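Local coordinates for protein type II restriction enzyme AgeI (Thalassobius gelatinovorus, PDB 5DWA) that recognises the double-stranded DNA sequence 5'-ACCGGT-3' and cleaves it after the first adenine, leaving fragments with terminal 5'-phosphates, at residues W67-Y72 against V199-P204; M130-R135 against E188-V193; E102-V107 against D267-Y272; S29-P34 against G48-M53. One frame throughout, in Å; residues are numbered along the deposited sequence. Where two conformers were deposited one is given.

How the interactions relate
Interactions 1 and 3 are buried, while interactions 2 and 4 reach the surface in part. Interactions 1 and 4 share a helical bundle: L71 and W67 of helix 63-78 pack on F32, A50 and F51, so one group of helices carries both an apolar and a DNA-facing contact. Interactions 2 and 3 meet at strand 191-196, where L191 and V193 touch Y272 and F269 of helix 268-277, and E102 and Q49 probably hydrogen-bond between interactions 3 and 4. Chemistry follows place: a histidine-serine bond beside phosphates in interaction 1, a solvent-edge salt bridge in interaction 2, a tyrosine-aspartate bond at a helix start in interaction 3, and no hydrogen bond across interaction 4.

Interaction 1. Residues W67-Y72 against V199-P204; sequences WHHVLY and VKSFPP. With nucleotides of chain C.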
# COMPACT_ATOMS: atom_id res chain seq x y z
N TRP A 67 9.33 18.78 2.74
CA TRP A 67 8.11 18.00 2.92
C TRP A 67 8.23 17.08 4.13
O TRP A 67 7.34 17.02 4.98
CB TRP A 67 7.83 17.19 1.67
CG TRP A 67 6.52 16.48 1.63
CD1 TRP A 67 6.21 15.27 2.17
CD2 TRP A 67 5.34 16.95 0.98
NE1 TRP A 67 4.89 14.95 1.89
CE2 TRP A 67 4.34 15.97 1.16
CE3 TRP A 67 5.03 18.11 0.24
CZ2 TRP A 67 3.04 16.12 0.64
CZ3 TRP A 67 3.75 18.24 -0.28
CH2 TRP A 67 2.77 17.25 -0.08
N HIS A 68 9.34 16.34 4.19
CA HIS A 68 9.48 15.25 5.14
C HIS A 68 9.94 15.70 6.52
O HIS A 68 9.45 15.18 7.52
CB HIS A 68 10.46 14.21 4.59
CG HIS A 68 10.67 13.04 5.50
ND1 HIS A 68 9.64 12.25 5.94
CD2 HIS A 68 11.80 12.52 6.04
CE1 HIS A 68 10.12 11.29 6.72
NE2 HIS A 68 11.43 11.44 6.80
N HIS A 69 10.89 16.64 6.58
CA HIS A 69 11.45 17.05 7.87
C HIS A 69 10.75 18.27 8.45
O HIS A 69 10.89 18.53 9.65
CB HIS A 69 12.96 17.35 7.76
CG HIS A 69 13.81 16.14 7.53
ND1 HIS A 69 13.62 14.95 8.20
CD2 HIS A 69 14.88 15.94 6.72
CE1 HIS A 69 14.51 14.07 7.80
NE2 HIS A 69 15.29 14.64 6.90
N VAL A 70 10.01 19.02 7.63
CA VAL A 70 9.34 20.22 8.13
C VAL A 70 7.82 20.04 8.17
O VAL A 70 7.23 19.96 9.24
CB VAL A 70 9.69 21.47 7.30
CG1 VAL A 70 8.97 22.71 7.85
CG2 VAL A 70 11.19 21.68 7.28
N LEU A 71 7.18 19.95 7.00
CA LEU A 71 5.72 19.88 6.94
C LEU A 71 5.16 18.65 7.65
O LEU A 71 4.25 18.76 8.46
CB LEU A 71 5.23 19.92 5.48
CG LEU A 71 5.57 21.18 4.67
CD1 LEU A 71 4.91 21.16 3.29
CD2 LEU A 71 5.18 22.46 5.44
N TYR A 72 5.72 17.47 7.35
CA TYR A 72 5.33 16.24 8.03
C TYR A 72 5.40 16.35 9.54
O TYR A 72 4.47 16.01 10.26
CB TYR A 72 6.24 15.12 7.56
CG TYR A 72 6.11 13.77 8.23
CD1 TYR A 72 4.89 13.12 8.35
CD2 TYR A 72 7.25 13.09 8.64
CE1 TYR A 72 4.80 11.85 8.91
CE2 TYR A 72 7.18 11.85 9.20
CZ TYR A 72 5.97 11.22 9.32
OH TYR A 72 5.93 9.96 9.87
N VAL A 199 10.62 10.54 -1.03
CA VAL A 199 10.86 10.62 0.40
C VAL A 199 11.17 9.25 0.99
O VAL A 199 10.37 8.31 0.84
CB VAL A 199 9.66 11.21 1.16
CG1 VAL A 199 9.85 11.05 2.68
CG2 VAL A 199 9.46 12.67 0.79
N LYS A 200 12.32 9.13 1.64
CA LYS A 200 12.59 8.01 2.54
C LYS A 200 13.78 8.33 3.40
O LYS A 200 14.90 8.49 2.91
CB LYS A 200 12.86 6.70 1.79
CG LYS A 200 13.16 5.50 2.71
CD LYS A 200 11.99 5.16 3.64
CE LYS A 200 12.26 3.88 4.43
NZ LYS A 200 11.11 3.49 5.30
N SER A 201 13.54 8.42 4.70
CA SER A 201 14.63 8.49 5.67
C SER A 201 14.40 7.41 6.70
O SER A 201 13.26 7.05 6.99
CB SER A 201 14.71 9.87 6.34
OG SER A 201 13.77 9.97 7.39
N PHE A 202 15.49 6.88 7.25
CA PHE A 202 15.40 5.86 8.26
C PHE A 202 15.62 6.56 9.60
O PHE A 202 16.69 7.11 9.84
CB PHE A 202 16.41 4.74 8.02
CG PHE A 202 16.11 3.92 6.80
CD1 PHE A 202 15.42 2.72 6.92
CD2 PHE A 202 16.49 4.34 5.54
CE1 PHE A 202 15.14 1.94 5.81
CE2 PHE A 202 16.20 3.57 4.42
CZ PHE A 202 15.53 2.37 4.55
N PRO A 203 14.58 6.61 10.44
CA PRO A 203 14.76 7.28 11.72
C PRO A 203 15.52 6.37 12.68
O PRO A 203 15.46 5.15 12.53
CB PRO A 203 13.32 7.52 12.20
CG PRO A 203 12.56 6.37 11.61
CD PRO A 203 13.20 6.12 10.26
N PRO A 204 16.24 6.96 13.64
CA PRO A 204 16.78 6.10 14.69
C PRO A 204 15.63 5.35 15.35
O PRO A 204 14.56 5.95 15.52
CB PRO A 204 17.44 7.09 15.66
CG PRO A 204 16.81 8.43 15.35
CD PRO A 204 16.55 8.38 13.86
P DG C 8 8.66 7.44 9.16
OP1 DG C 8 8.26 8.78 9.65
OP2 DG C 8 9.84 7.33 8.27
O5' DG C 8 8.85 6.52 10.43
C5' DG C 8 7.78 6.44 11.37
C4' DG C 8 7.64 5.04 11.93
O4' DG C 8 7.19 4.13 10.89
C3' DG C 8 8.91 4.46 12.49
O3' DG C 8 8.57 3.75 13.66
C2' DG C 8 9.42 3.54 11.35
C1' DG C 8 8.13 3.06 10.72
N9 DG C 8 8.19 2.82 9.28
C8 DG C 8 8.78 3.61 8.33
N7 DG C 8 8.61 3.16 7.10
C5 DG C 8 7.81 2.04 7.27
C6 DG C 8 7.30 1.14 6.32
O6 DG C 8 7.41 1.19 5.09
N1 DG C 8 6.55 0.12 6.90
C2 DG C 8 6.33 -0.02 8.26
N2 DG C 8 5.58 -1.07 8.65
N3 DG C 8 6.81 0.82 9.16
C4 DG C 8 7.55 1.81 8.60
P DT C 9 9.68 2.97 14.53
OP1 DT C 9 9.17 2.95 15.91
OP2 DT C 9 11.02 3.53 14.22
O5' DT C 9 9.58 1.49 13.96
C5' DT C 9 8.34 0.84 13.95
C4' DT C 9 8.43 -0.40 13.10
O4' DT C 9 8.76 -0.04 11.76
C3' DT C 9 9.49 -1.42 13.52
O3' DT C 9 8.83 -2.57 13.99
C2' DT C 9 10.31 -1.68 12.23
C1' DT C 9 9.39 -1.13 11.16
N1 DT C 9 10.04 -0.60 9.94
C2 DT C 9 9.75 -1.17 8.73
O2 DT C 9 9.03 -2.15 8.62
N3 DT C 9 10.33 -0.56 7.66
C4 DT C 9 11.14 0.56 7.67
O4 DT C 9 11.62 1.04 6.65
C5 DT C 9 11.40 1.12 8.97
C7 DT C 9 12.28 2.33 9.12
C6 DT C 9 10.83 0.53 10.03
P DG C 7 5.13 9.30 3.84
OP1 DG C 7 5.20 10.71 4.26
OP2 DG C 7 5.90 8.83 2.68
O5' DG C 7 5.60 8.41 5.08
C5' DG C 7 4.97 8.50 6.33
C4' DG C 7 5.48 7.39 7.24
O4' DG C 7 4.89 6.13 6.85
C3' DG C 7 6.98 7.17 7.18
O3' DG C 7 7.41 6.75 8.44
C2' DG C 7 7.12 6.06 6.14
C1' DG C 7 5.91 5.21 6.46
N9 DG C 7 5.37 4.48 5.33
C8 DG C 7 5.73 4.61 4.00
N7 DG C 7 5.00 3.87 3.21
C5 DG C 7 4.10 3.24 4.05
C6 DG C 7 3.06 2.33 3.77
O6 DG C 7 2.71 1.89 2.66
N1 DG C 7 2.38 1.94 4.91
C2 DG C 7 2.67 2.38 6.18
N2 DG C 7 1.90 1.90 7.16
N3 DG C 7 3.64 3.23 6.46
C4 DG C 7 4.31 3.62 5.36
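V199 lays its CG1 methyl over one face of the H68 imidazole, a CH-pi contact with CG1 3.8 Å from the ring centroid. The methyl sits off toward the ND1-CG side of the ring, and a beta-branched valine suits the place because its other methyl, CG2, is spared for CD1 of W67, 4.4 Å away. K200 turns from the helix to the DNA. Its chain bends at chi2 (62°), and NZ donates a hydrogen bond to O4 of DT9 of chain C at 2.8 Å while lying 3.1 Å from N7 of DG8 of chain C, both atoms on base edges. The loop, which follows strand 191-196 of the PD-(D/E)XK nuclease fold and is backed by helix 63-78, thus touches base edges in this pre-specific DNA complex, consistent with a part in recognition. S201 faces the helix again. Its OG meets NE2 of H68 at the ring edge and in the ring plane, 2.8 Å away, in a hydrogen bond; in this conformer of S201, the valine above and the serine at the edge would together help hold the imidazole's tilt. F202 points away from the helix and brings CE1 to 3.7 Å from O4 of DT9 of chain C. P203, rigid and without an N-H, rests CG near O5' of DG8 of chain C, whose phosphate oxygen OP1 accepts a 2.6 Å hydrogen bond from OH of Y72, one helical turn beyond H68.

Interaction 2. Residues M130-R135 against E188-V193; sequences MGVADR and EGLLSV
Two helix ends lie side by side here, the CA atoms of M130 and L190 7.7 Å apart and those of G131 and E188 7.4 Å apart. Both helices, 123-130 and 178-187, finish in Schellman motifs, with G131 and G189 taking the positive phi that glycine adopts easily. At G131 any side chain would also press on the preceding carbonyl. In this PD-(D/E)XK nuclease the second helix end leads straight into strand 191-196 of the central sheet. L190, just ahead of that strand, points CD1 into the first helix end, 3.4 Å from O of M130 and 3.9 Å from its CB, the two side chains crossing at about a right angle. V132 adds CG1 against the aliphatic CG of E188 at 4.1 Å, the two side chains running past each other in opposite senses. Farther out, at the solvent edge, R135 arrives with its chain extended from CG to NE, while E188 bends back at chi2 (-58°) and places its own CG over one face of the guanidinium. The resulting salt bridge is not coplanar: NH1 of R135 donates to OE2 of E188 at 2.6 Å from above the carboxylate plane, the two flat groups being turned 74° apart.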
# COMPACT_ATOMS: atom_id res chain seq x y z
N MET A 130 -9.26 9.56 -21.81
CA MET A 130 -7.95 8.96 -22.04
C MET A 130 -8.02 7.72 -22.91
O MET A 130 -7.03 7.32 -23.52
CB MET A 130 -7.29 8.57 -20.71
CG MET A 130 -6.62 9.70 -19.98
SD MET A 130 -5.79 9.06 -18.52
CE MET A 130 -5.44 10.59 -17.66
N GLY A 131 -9.19 7.08 -22.93
CA GLY A 131 -9.38 5.84 -23.66
C GLY A 131 -8.92 4.64 -22.87
O GLY A 131 -8.57 3.61 -23.45
N VAL A 132 -8.91 4.74 -21.54
CA VAL A 132 -8.45 3.64 -20.69
C VAL A 132 -9.46 3.22 -19.63
O VAL A 132 -9.14 2.43 -18.74
CB VAL A 132 -7.11 3.98 -19.96
CG1 VAL A 132 -5.99 4.21 -20.97
CG2 VAL A 132 -7.26 5.17 -19.02
N ALA A 133 -10.69 3.72 -19.71
CA ALA A 133 -11.70 3.37 -18.72
C ALA A 133 -12.02 1.89 -18.74
O ALA A 133 -12.05 1.28 -19.80
CB ALA A 133 -12.97 4.17 -18.97
N ASP A 134 -12.24 1.33 -17.55
CA ASP A 134 -12.61 -0.08 -17.35
C ASP A 134 -11.53 -1.09 -17.74
O ASP A 134 -11.82 -2.27 -17.95
CB ASP A 134 -13.90 -0.39 -18.12
CG ASP A 134 -15.03 0.48 -17.68
OD1 ASP A 134 -15.43 0.36 -16.50
OD2 ASP A 134 -15.51 1.30 -18.49
N ARG A 135 -10.29 -0.64 -17.84
CA ARG A 135 -9.19 -1.58 -17.99
C ARG A 135 -8.61 -1.90 -16.61
O ARG A 135 -8.56 -1.03 -15.75
CB ARG A 135 -8.11 -1.02 -18.91
CG ARG A 135 -8.62 -0.75 -20.30
CD ARG A 135 -7.55 -0.15 -21.18
NE ARG A 135 -8.09 0.32 -22.44
CZ ARG A 135 -7.45 0.23 -23.60
NH1 ARG A 135 -6.25 -0.33 -23.66
NH2 ARG A 135 -8.02 0.69 -24.71
N GLU A 188 -1.49 3.21 -25.14
CA GLU A 188 -2.51 3.99 -25.84
C GLU A 188 -1.96 5.34 -26.28
O GLU A 188 -2.73 6.27 -26.56
CB GLU A 188 -3.75 4.18 -24.97
CG GLU A 188 -4.43 2.87 -24.56
CD GLU A 188 -4.86 2.02 -25.75
OE1 GLU A 188 -5.14 2.59 -26.83
OE2 GLU A 188 -4.94 0.79 -25.60
N GLY A 189 -0.64 5.45 -26.35
CA GLY A 189 -0.00 6.66 -26.84
C GLY A 189 -0.12 7.86 -25.92
O GLY A 189 -0.02 8.99 -26.37
N LEU A 190 -0.32 7.61 -24.63
CA LEU A 190 -0.39 8.69 -23.67
C LEU A 190 0.93 8.87 -22.92
O LEU A 190 1.65 7.90 -22.69
CB LEU A 190 -1.52 8.44 -22.66
CG LEU A 190 -2.94 8.41 -23.22
CD1 LEU A 190 -3.87 7.69 -22.25
CD2 LEU A 190 -3.45 9.82 -23.47
N LEU A 191 1.24 10.10 -22.53
CA LEU A 191 2.36 10.32 -21.62
C LEU A 191 1.98 9.76 -20.25
O LEU A 191 0.86 9.96 -19.78
CB LEU A 191 2.71 11.80 -21.52
CG LEU A 191 3.36 12.43 -22.75
CD1 LEU A 191 3.63 13.90 -22.50
CD2 LEU A 191 4.65 11.70 -23.09
N SER A 192 2.92 9.05 -19.63
CA SER A 192 2.70 8.53 -18.28
C SER A 192 3.91 8.87 -17.42
O SER A 192 4.93 8.17 -17.46
CB SER A 192 2.45 7.03 -18.31
OG SER A 192 2.25 6.51 -17.01
N VAL A 193 3.80 9.94 -16.65
CA VAL A 193 4.95 10.48 -15.92
C VAL A 193 4.88 10.07 -14.46
O VAL A 193 3.81 10.12 -13.85
CB VAL A 193 5.00 12.01 -16.06
CG1 VAL A 193 6.15 12.60 -15.26
CG2 VAL A 193 5.11 12.40 -17.54

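Interaction 3. Residues E102-V107 against D267-Y272; sequences ERYNPV and DEFTDY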
# COMPACT_ATOMS: atom_id res chain seq x y z
N GLU A 102 -0.65 23.54 -8.64
CA GLU A 102 -0.44 24.95 -8.27
C GLU A 102 0.88 25.49 -8.82
O GLU A 102 0.93 26.61 -9.34
CB GLU A 102 -0.48 25.10 -6.75
CG GLU A 102 -0.30 26.53 -6.25
CD GLU A 102 -1.54 27.38 -6.46
OE1 GLU A 102 -2.66 26.87 -6.23
OE2 GLU A 102 -1.39 28.55 -6.86
N ARG A 103 1.93 24.68 -8.73
CA ARG A 103 3.26 25.14 -9.13
C ARG A 103 3.42 25.19 -10.64
O ARG A 103 4.01 26.14 -11.17
CB ARG A 103 4.35 24.24 -8.52
CG ARG A 103 5.78 24.67 -8.86
CD ARG A 103 6.35 23.83 -9.99
NE ARG A 103 7.74 24.15 -10.31
CZ ARG A 103 8.11 24.96 -11.30
NH1 ARG A 103 7.20 25.55 -12.06
NH2 ARG A 103 9.40 25.19 -11.52
N TYR A 104 2.91 24.18 -11.34
CA TYR A 104 3.17 24.06 -12.76
C TYR A 104 2.17 24.69 -13.71
O TYR A 104 2.55 25.07 -14.81
CB TYR A 104 3.34 22.58 -13.11
CG TYR A 104 4.69 22.07 -12.73
CD1 TYR A 104 5.84 22.61 -13.30
CD2 TYR A 104 4.84 21.05 -11.79
CE1 TYR A 104 7.10 22.15 -12.96
CE2 TYR A 104 6.10 20.59 -11.45
CZ TYR A 104 7.22 21.14 -12.04
OH TYR A 104 8.48 20.69 -11.71
N ASN A 105 0.90 24.80 -13.33
CA ASN A 105 -0.08 25.32 -14.28
C ASN A 105 0.21 26.74 -14.79
O ASN A 105 -0.01 26.99 -15.97
CB ASN A 105 -1.49 25.25 -13.70
CG ASN A 105 -2.20 23.97 -14.10
OD1 ASN A 105 -1.64 23.16 -14.83
ND2 ASN A 105 -3.43 23.79 -13.65
N PRO A 106 0.71 27.65 -13.94
CA PRO A 106 1.01 28.98 -14.50
C PRO A 106 2.04 28.94 -15.64
O PRO A 106 1.86 29.62 -16.65
CB PRO A 106 1.56 29.75 -13.30
CG PRO A 106 0.91 29.11 -12.12
CD PRO A 106 0.83 27.65 -12.47
N VAL A 107 3.10 28.16 -15.48
CA VAL A 107 4.15 28.07 -16.48
C VAL A 107 3.68 27.29 -17.71
O VAL A 107 3.98 27.66 -18.84
CB VAL A 107 5.42 27.43 -15.89
CG1 VAL A 107 6.48 27.22 -16.97
CG2 VAL A 107 5.97 28.29 -14.76
N ASP A 267 11.39 24.39 -15.96
CA ASP A 267 12.39 23.42 -15.53
C ASP A 267 12.41 22.21 -16.45
O ASP A 267 11.79 22.23 -17.51
CB ASP A 267 12.16 23.00 -14.07
CG ASP A 267 10.80 22.34 -13.84
OD1 ASP A 267 10.07 22.07 -14.80
OD2 ASP A 267 10.47 22.08 -12.66
N GLU A 268 13.13 21.16 -16.06
CA GLU A 268 13.22 19.97 -16.90
C GLU A 268 11.85 19.34 -17.16
O GLU A 268 11.62 18.80 -18.24
CB GLU A 268 14.16 18.95 -16.27
CG GLU A 268 15.62 19.34 -16.37
CD GLU A 268 16.55 18.17 -16.12
OE1 GLU A 268 16.54 17.63 -15.00
OE2 GLU A 268 17.27 17.78 -17.06
N PHE A 269 10.96 19.42 -16.18
CA PHE A 269 9.62 18.85 -16.34
C PHE A 269 8.81 19.62 -17.39
O PHE A 269 8.23 19.01 -18.30
CB PHE A 269 8.87 18.83 -15.00
CG PHE A 269 7.44 18.37 -15.11
CD1 PHE A 269 7.15 17.07 -15.49
CD2 PHE A 269 6.39 19.24 -14.85
CE1 PHE A 269 5.83 16.63 -15.59
CE2 PHE A 269 5.07 18.81 -14.96
CZ PHE A 269 4.80 17.50 -15.32
N THR A 270 8.77 20.95 -17.28
CA THR A 270 8.01 21.75 -18.24
C THR A 270 8.65 21.67 -19.63
O THR A 270 7.95 21.55 -20.63
CB THR A 270 7.88 23.22 -17.79
OG1 THR A 270 9.16 23.85 -17.76
CG2 THR A 270 7.24 23.29 -16.42
N ASP A 271 9.98 21.70 -19.69
CA ASP A 271 10.68 21.53 -20.96
C ASP A 271 10.30 20.20 -21.60
O ASP A 271 10.10 20.11 -22.82
CB ASP A 271 12.20 21.60 -20.76
CG ASP A 271 12.69 23.00 -20.46
OD1 ASP A 271 11.93 23.97 -20.70
OD2 ASP A 271 13.84 23.13 -19.99
N TYR A 272 10.20 19.17 -20.77
CA TYR A 272 9.83 17.83 -21.23
C TYR A 272 8.43 17.80 -21.82
O TYR A 272 8.22 17.31 -22.92
CB TYR A 272 9.95 16.83 -20.08
CG TYR A 272 9.41 15.46 -20.40
CD1 TYR A 272 10.15 14.56 -21.17
CD2 TYR A 272 8.17 15.05 -19.93
CE1 TYR A 272 9.66 13.31 -21.47
CE2 TYR A 272 7.67 13.80 -20.22
CZ TYR A 272 8.42 12.93 -20.98
OH TYR A 272 7.93 11.68 -21.28
O HOH W 1 11.54 23.43 -10.70
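This is a buried aromatic contact with a polar end, made where the start of helix 268-277 meets the late part of helix 84-109. The short segments cross at -48° with axes 10.9 Å apart, wide enough for the Y104 ring to stand between them. F269 directs its ring edge at one face of that ring, an edge-to-face pair with centroids 4.6 Å apart and CD2 over the centre; in the conformer described, CD of R103 covers the opposite face. CG2 of T270 lies 3.5 Å from CD1 of Y104 and also meets V107. The phenol reaches past this packing to D267, its OH donating to the syn lone pair of OD2 at 2.6 Å. D267 suits the spot because its carboxylate divides the work: OD1 accepts from N of T270 at 3.0 Å, while N of D267 donates back to OG1 of T270, the capping box that starts the helix. Charge comes from R103, whose NH2 is 3.5 Å from OD2 of D267, but OD2 stands well out of the guanidinium plane, so charge alone pairs them; a water bridges NH2 and OD2. A leucine in place of Y104 would probably leave OD2 without its phenol donor and F269 without the flat face its edge meets. Around this contact, the R103 guanidinium donates to the carbonyls of F262 and Q265, and OH of Y104 bonds also to Y240. F269 continues onto F238 and V193 of the central sheet, while Y104 leans on L115 of strand 113-117.

Interaction 4. Residues S29-P34 against G48-M53; sequences SDYFVP and GQAFVM
Y31 reaches from helix 22-36 across to A50, Q49 and M53 of the antiparallel helix 43-57. The short segments run at 177° to each other with axes 9.7 Å apart, yet the CA atoms of F32 and A50 approach to 5.7 Å. The small A50 makes the hollow: its CB is met by CD1 of F32 at 3.4 Å, and its CA lies at the edge of the Y31 ring, 3.7 Å from CE2. With CG anti to the backbone N (chi1 176°), Y31 projects across the interface until OH comes to 3.8 Å from CB of Q49. One turn on from A50, M53, bent at chi2 (-93°), slides past the tyrosine in the opposite sense. CG of M53 makes an off-centre CH-pi contact with the ring, SD makes an oblique Met-aromatic contact 4.8 Å from the centroid, and CE closes on CB of Y31. A serine in place of Y31 would probably open a gap beside A50 and leave the M53 thioether free to turn. No hydrogen bond crosses between the segments, and Q49 sends its amide to E102 on helix 84-109, so this pairing rests on the fit of apolar and aromatic surfaces.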
# COMPACT_ATOMS: atom_id res chain seq x y z
N SER A 29 6.66 27.82 9.42
CA SER A 29 5.83 27.36 10.52
C SER A 29 4.66 28.31 10.77
O SER A 29 3.53 27.88 10.96
CB SER A 29 6.67 27.20 11.79
OG SER A 29 5.90 26.63 12.83
N ASP A 30 4.94 29.62 10.75
CA ASP A 30 3.91 30.63 10.99
C ASP A 30 2.80 30.61 9.95
O ASP A 30 1.65 30.94 10.26
CB ASP A 30 4.53 32.03 11.03
CG ASP A 30 5.36 32.27 12.29
OD1 ASP A 30 5.27 31.46 13.23
OD2 ASP A 30 6.10 33.28 12.32
N TYR A 31 3.13 30.23 8.72
CA TYR A 31 2.13 30.12 7.66
C TYR A 31 1.33 28.83 7.81
O TYR A 31 0.11 28.82 7.69
CB TYR A 31 2.79 30.18 6.29
CG TYR A 31 1.83 29.98 5.14
CD1 TYR A 31 0.84 30.92 4.87
CD2 TYR A 31 1.91 28.86 4.32
CE1 TYR A 31 -0.04 30.75 3.81
CE2 TYR A 31 1.03 28.68 3.27
CZ TYR A 31 0.05 29.63 3.02
OH TYR A 31 -0.82 29.45 1.97
N PHE A 32 2.04 27.74 8.09
CA PHE A 32 1.45 26.40 8.03
C PHE A 32 0.69 25.99 9.29
O PHE A 32 -0.41 25.45 9.19
CB PHE A 32 2.57 25.40 7.73
CG PHE A 32 2.12 23.96 7.62
CD1 PHE A 32 1.03 23.61 6.84
CD2 PHE A 32 2.83 22.96 8.27
CE1 PHE A 32 0.64 22.28 6.73
CE2 PHE A 32 2.46 21.63 8.16
CZ PHE A 32 1.37 21.29 7.40
N VAL A 33 1.25 26.25 10.47
CA VAL A 33 0.61 25.83 11.71
C VAL A 33 -0.86 26.25 11.80
O VAL A 33 -1.71 25.41 12.11
CB VAL A 33 1.37 26.34 12.95
CG1 VAL A 33 0.54 26.15 14.21
CG2 VAL A 33 2.71 25.62 13.09
N PRO A 34 -1.19 27.53 11.52
CA PRO A 34 -2.60 27.89 11.66
C PRO A 34 -3.52 27.23 10.65
O PRO A 34 -4.74 27.31 10.79
CB PRO A 34 -2.60 29.42 11.45
CG PRO A 34 -1.20 29.85 11.65
CD PRO A 34 -0.36 28.70 11.17
N GLY A 48 -0.48 21.31 0.70
CA GLY A 48 -0.12 21.63 -0.67
C GLY A 48 0.34 23.06 -0.81
O GLY A 48 1.41 23.33 -1.39
N GLN A 49 -0.45 23.99 -0.29
CA GLN A 49 -0.10 25.40 -0.39
C GLN A 49 1.11 25.73 0.47
O GLN A 49 1.96 26.52 0.06
CB GLN A 49 -1.30 26.30 -0.01
CG GLN A 49 -2.49 26.21 -0.98
CD GLN A 49 -2.12 26.45 -2.44
OE1 GLN A 49 -1.21 27.23 -2.75
NE2 GLN A 49 -2.83 25.78 -3.35
N ALA A 50 1.22 25.12 1.65
CA ALA A 50 2.39 25.34 2.48
C ALA A 50 3.67 24.85 1.79
O ALA A 50 4.75 25.43 1.96
CB ALA A 50 2.23 24.66 3.82
N PHE A 51 3.57 23.79 1.01
CA PHE A 51 4.74 23.29 0.30
C PHE A 51 5.19 24.27 -0.78
O PHE A 51 6.38 24.52 -0.96
CB PHE A 51 4.47 21.91 -0.31
CG PHE A 51 5.66 21.30 -0.99
CD1 PHE A 51 6.85 21.10 -0.29
CD2 PHE A 51 5.60 20.89 -2.31
CE1 PHE A 51 7.95 20.53 -0.91
CE2 PHE A 51 6.69 20.32 -2.94
CZ PHE A 51 7.87 20.13 -2.23
N VAL A 52 4.23 24.81 -1.52
CA VAL A 52 4.54 25.80 -2.55
C VAL A 52 5.16 27.04 -1.91
O VAL A 52 6.15 27.59 -2.41
CB VAL A 52 3.28 26.18 -3.34
CG1 VAL A 52 3.56 27.34 -4.29
CG2 VAL A 52 2.76 24.98 -4.12
N MET A 53 4.60 27.44 -0.78
CA MET A 53 5.15 28.55 -0.01
C MET A 53 6.55 28.24 0.50
O MET A 53 7.48 29.04 0.34
CB MET A 53 4.22 28.90 1.16
CG MET A 53 4.67 30.07 2.03
SD MET A 53 5.65 29.50 3.43
CE MET A 53 5.82 31.05 4.33